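Long-range contact in fusolin (Entomopoxvirinae, PDB 4X29), which probably acts as a lytic polysaccharide monooxygenase that cleaves chitin oxidatively and so eases poxvirus infection of the insect host: residues C139-H144 and C189-L194. Residues are numbered along the deposited sequence; the frame is centred on the assembly and turned at random.
With ZN (zinc ion), chain B.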
loop_
_atom_site.group_PDB
_atom_site.type_symbol
_atom_site.label_atom_id
_atom_site.label_comp_id
_atom_site.label_asym_id
_atom_site.label_seq_id
_atom_site.Cartn_x
_atom_site.Cartn_y
_atom_site.Cartn_z
ATOM N N CYS A 139 -6.224 -8.473 26.360
ATOM C CA CYS A 139 -5.563 -8.578 27.633
ATOM C C CYS A 139 -6.367 -7.883 28.756
ATOM O O CYS A 139 -6.377 -6.664 28.825
ATOM C CB CYS A 139 -4.154 -8.005 27.508
ATOM S SG CYS A 139 -3.179 -8.068 29.030
ATOM N N PRO A 140 -7.035 -8.635 29.662
ATOM C CA PRO A 140 -7.746 -7.971 30.772
ATOM C C PRO A 140 -6.786 -7.730 31.965
ATOM O O PRO A 140 -6.154 -8.659 32.481
ATOM C CB PRO A 140 -8.863 -8.960 31.099
ATOM C CG PRO A 140 -8.320 -10.324 30.670
ATOM C CD PRO A 140 -7.133 -10.110 29.765
ATOM N N THR A 141 -6.615 -6.481 32.368
ATOM C CA THR A 141 -5.712 -6.195 33.483
ATOM C C THR A 141 -6.540 -6.263 34.781
ATOM O O THR A 141 -6.005 -6.534 35.852
ATOM C CB THR A 141 -4.915 -4.899 33.239
ATOM O OG1 THR A 141 -5.765 -3.762 33.400
ATOM C CG2 THR A 141 -4.250 -4.883 31.867
ATOM N N ALA A 142 -7.856 -6.081 34.651
ATOM C CA ALA A 142 -8.881 -6.239 35.685
ATOM C C ALA A 142 -9.911 -7.212 35.116
ATOM O O ALA A 142 -10.317 -7.031 33.971
ATOM C CB ALA A 142 -9.512 -4.889 36.022
ATOM N N ILE A 143 -10.290 -8.274 35.870
ATOM C CA ILE A 143 -11.241 -9.302 35.406
ATOM C C ILE A 143 -12.673 -8.854 35.659
ATOM O O ILE A 143 -13.043 -8.627 36.806
ATOM C CB ILE A 143 -10.960 -10.690 36.063
ATOM C CG1 ILE A 143 -9.478 -11.181 35.852
ATOM C CG2 ILE A 143 -12.000 -11.743 35.624
ATOM C CD1 ILE A 143 -9.029 -11.439 34.334
ATOM N N HIS A 144 -13.479 -8.754 34.590
ATOM C CA HIS A 144 -14.878 -8.339 34.677
ATOM C C HIS A 144 -15.797 -9.298 33.942
ATOM O O HIS A 144 -15.624 -9.532 32.747
ATOM C CB HIS A 144 -15.087 -6.923 34.123
ATOM C CG HIS A 144 -14.217 -5.856 34.717
ATOM N ND1 HIS A 144 -14.102 -5.684 36.097
ATOM C CD2 HIS A 144 -13.533 -4.866 34.095
ATOM C CE1 HIS A 144 -13.322 -4.624 36.257
ATOM N NE2 HIS A 144 -12.945 -4.105 35.082
ATOM N N CYS A 189 0.242 -10.567 26.460
ATOM C CA CYS A 189 -0.370 -10.067 27.693
ATOM C C CYS A 189 0.451 -10.551 28.889
ATOM O O CYS A 189 0.822 -11.723 28.931
ATOM C CB CYS A 189 -1.824 -10.538 27.780
ATOM S SG CYS A 189 -2.701 -10.027 29.289
ATOM N N ASN A 190 0.728 -9.665 29.859
ATOM C CA ASN A 190 1.503 -10.035 31.050
ATOM C C ASN A 190 0.902 -9.514 32.370
ATOM O O ASN A 190 1.608 -9.484 33.373
ATOM C CB ASN A 190 2.946 -9.557 30.911
ATOM C CG ASN A 190 3.852 -10.611 30.329
ATOM O OD1 ASN A 190 3.726 -11.008 29.162
ATOM N ND2 ASN A 190 4.787 -11.092 31.136
ATOM N N ALA A 191 -0.403 -9.198 32.395
ATOM C CA ALA A 191 -1.084 -8.662 33.570
ATOM C C ALA A 191 -1.482 -9.758 34.577
ATOM O O ALA A 191 -1.187 -9.611 35.769
ATOM C CB ALA A 191 -2.297 -7.869 33.145
ATOM N N ASN A 192 -2.164 -10.835 34.120
ATOM C CA ASN A 192 -2.551 -11.964 34.975
ATOM C C ASN A 192 -2.500 -13.267 34.144
ATOM O O ASN A 192 -1.937 -13.257 33.049
ATOM C CB ASN A 192 -3.900 -11.752 35.698
ATOM C CG ASN A 192 -5.114 -11.481 34.836
ATOM O OD1 ASN A 192 -5.491 -12.287 33.979
ATOM N ND2 ASN A 192 -5.785 -10.351 35.077
ATOM N N ASN A 193 -3.010 -14.381 34.689
ATOM C CA ASN A 193 -2.968 -15.690 34.052
ATOM C C ASN A 193 -3.988 -15.826 32.893
ATOM O O ASN A 193 -3.937 -16.812 32.142
ATOM C CB ASN A 193 -3.260 -16.764 35.124
ATOM C CG ASN A 193 -4.699 -16.771 35.641
ATOM O OD1 ASN A 193 -5.215 -15.777 36.168
ATOM N ND2 ASN A 193 -5.397 -17.890 35.467
ATOM N N LEU A 194 -4.929 -14.874 32.782
ATOM C CA LEU A 194 -6.020 -14.939 31.815
ATOM C C LEU A 194 -5.983 -13.920 30.674
ATOM O O LEU A 194 -5.450 -12.818 30.814
ATOM C CB LEU A 194 -7.359 -14.765 32.539
ATOM C CG LEU A 194 -7.711 -15.782 33.598
ATOM C CD1 LEU A 194 -9.024 -15.416 34.213
ATOM C CD2 LEU A 194 -7.732 -17.203 33.026
HETATM ZN ZN ZN B . -11.707 -2.659 34.782
HETATM O O HOH W 1 -3.980 -10.563 32.186
HETATM O O HOH W 2 -3.698 -8.460 36.572
#
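Cys139 and Cys189 meet in a disulfide, SG to SG at 2.0 Å. With both sulfurs anti to their backbone N (chi1 -180° and 178°), the two CB atoms come within 3.5 Å of each other across a bridge of chi3 57°. Ala191 then lays its CB against Thr141 CG2 at 3.8 Å. Further along, Asn192 OD1 turns back to its own segment and accepts from Leu194 N (2.9 Å) on a lone pair, closing an Asx turn, while ND2 faces Pro140 O at 3.1 Å. Ile143 slants across this side chain, its CD1 methyl 3.5 Å from ND2 and 4.0 Å from Leu194 CD1. The contact joins the end of strand 131-140 to the loop entering strand 194-203, its antiparallel neighbour in the immunoglobulin-like beta-sandwich of these monooxygenases; beyond Ile143, His144 binds zinc with the N of His1, the histidine-brace position where relatives hold copper. One water accepts from Asn192 N near Pro140 O and Leu194 O; another accepts from Asn192 ND2 and donates to Thr141 O. An alanine in place of Asn192 would probably leave Leu194 N without its acceptor, the second water without the amide N-H it accepts from, and Ile143 CD1 without the amide it packs on. Leu180 of strand 180-182 touches the side chains of Pro140, Ile143 and Leu194.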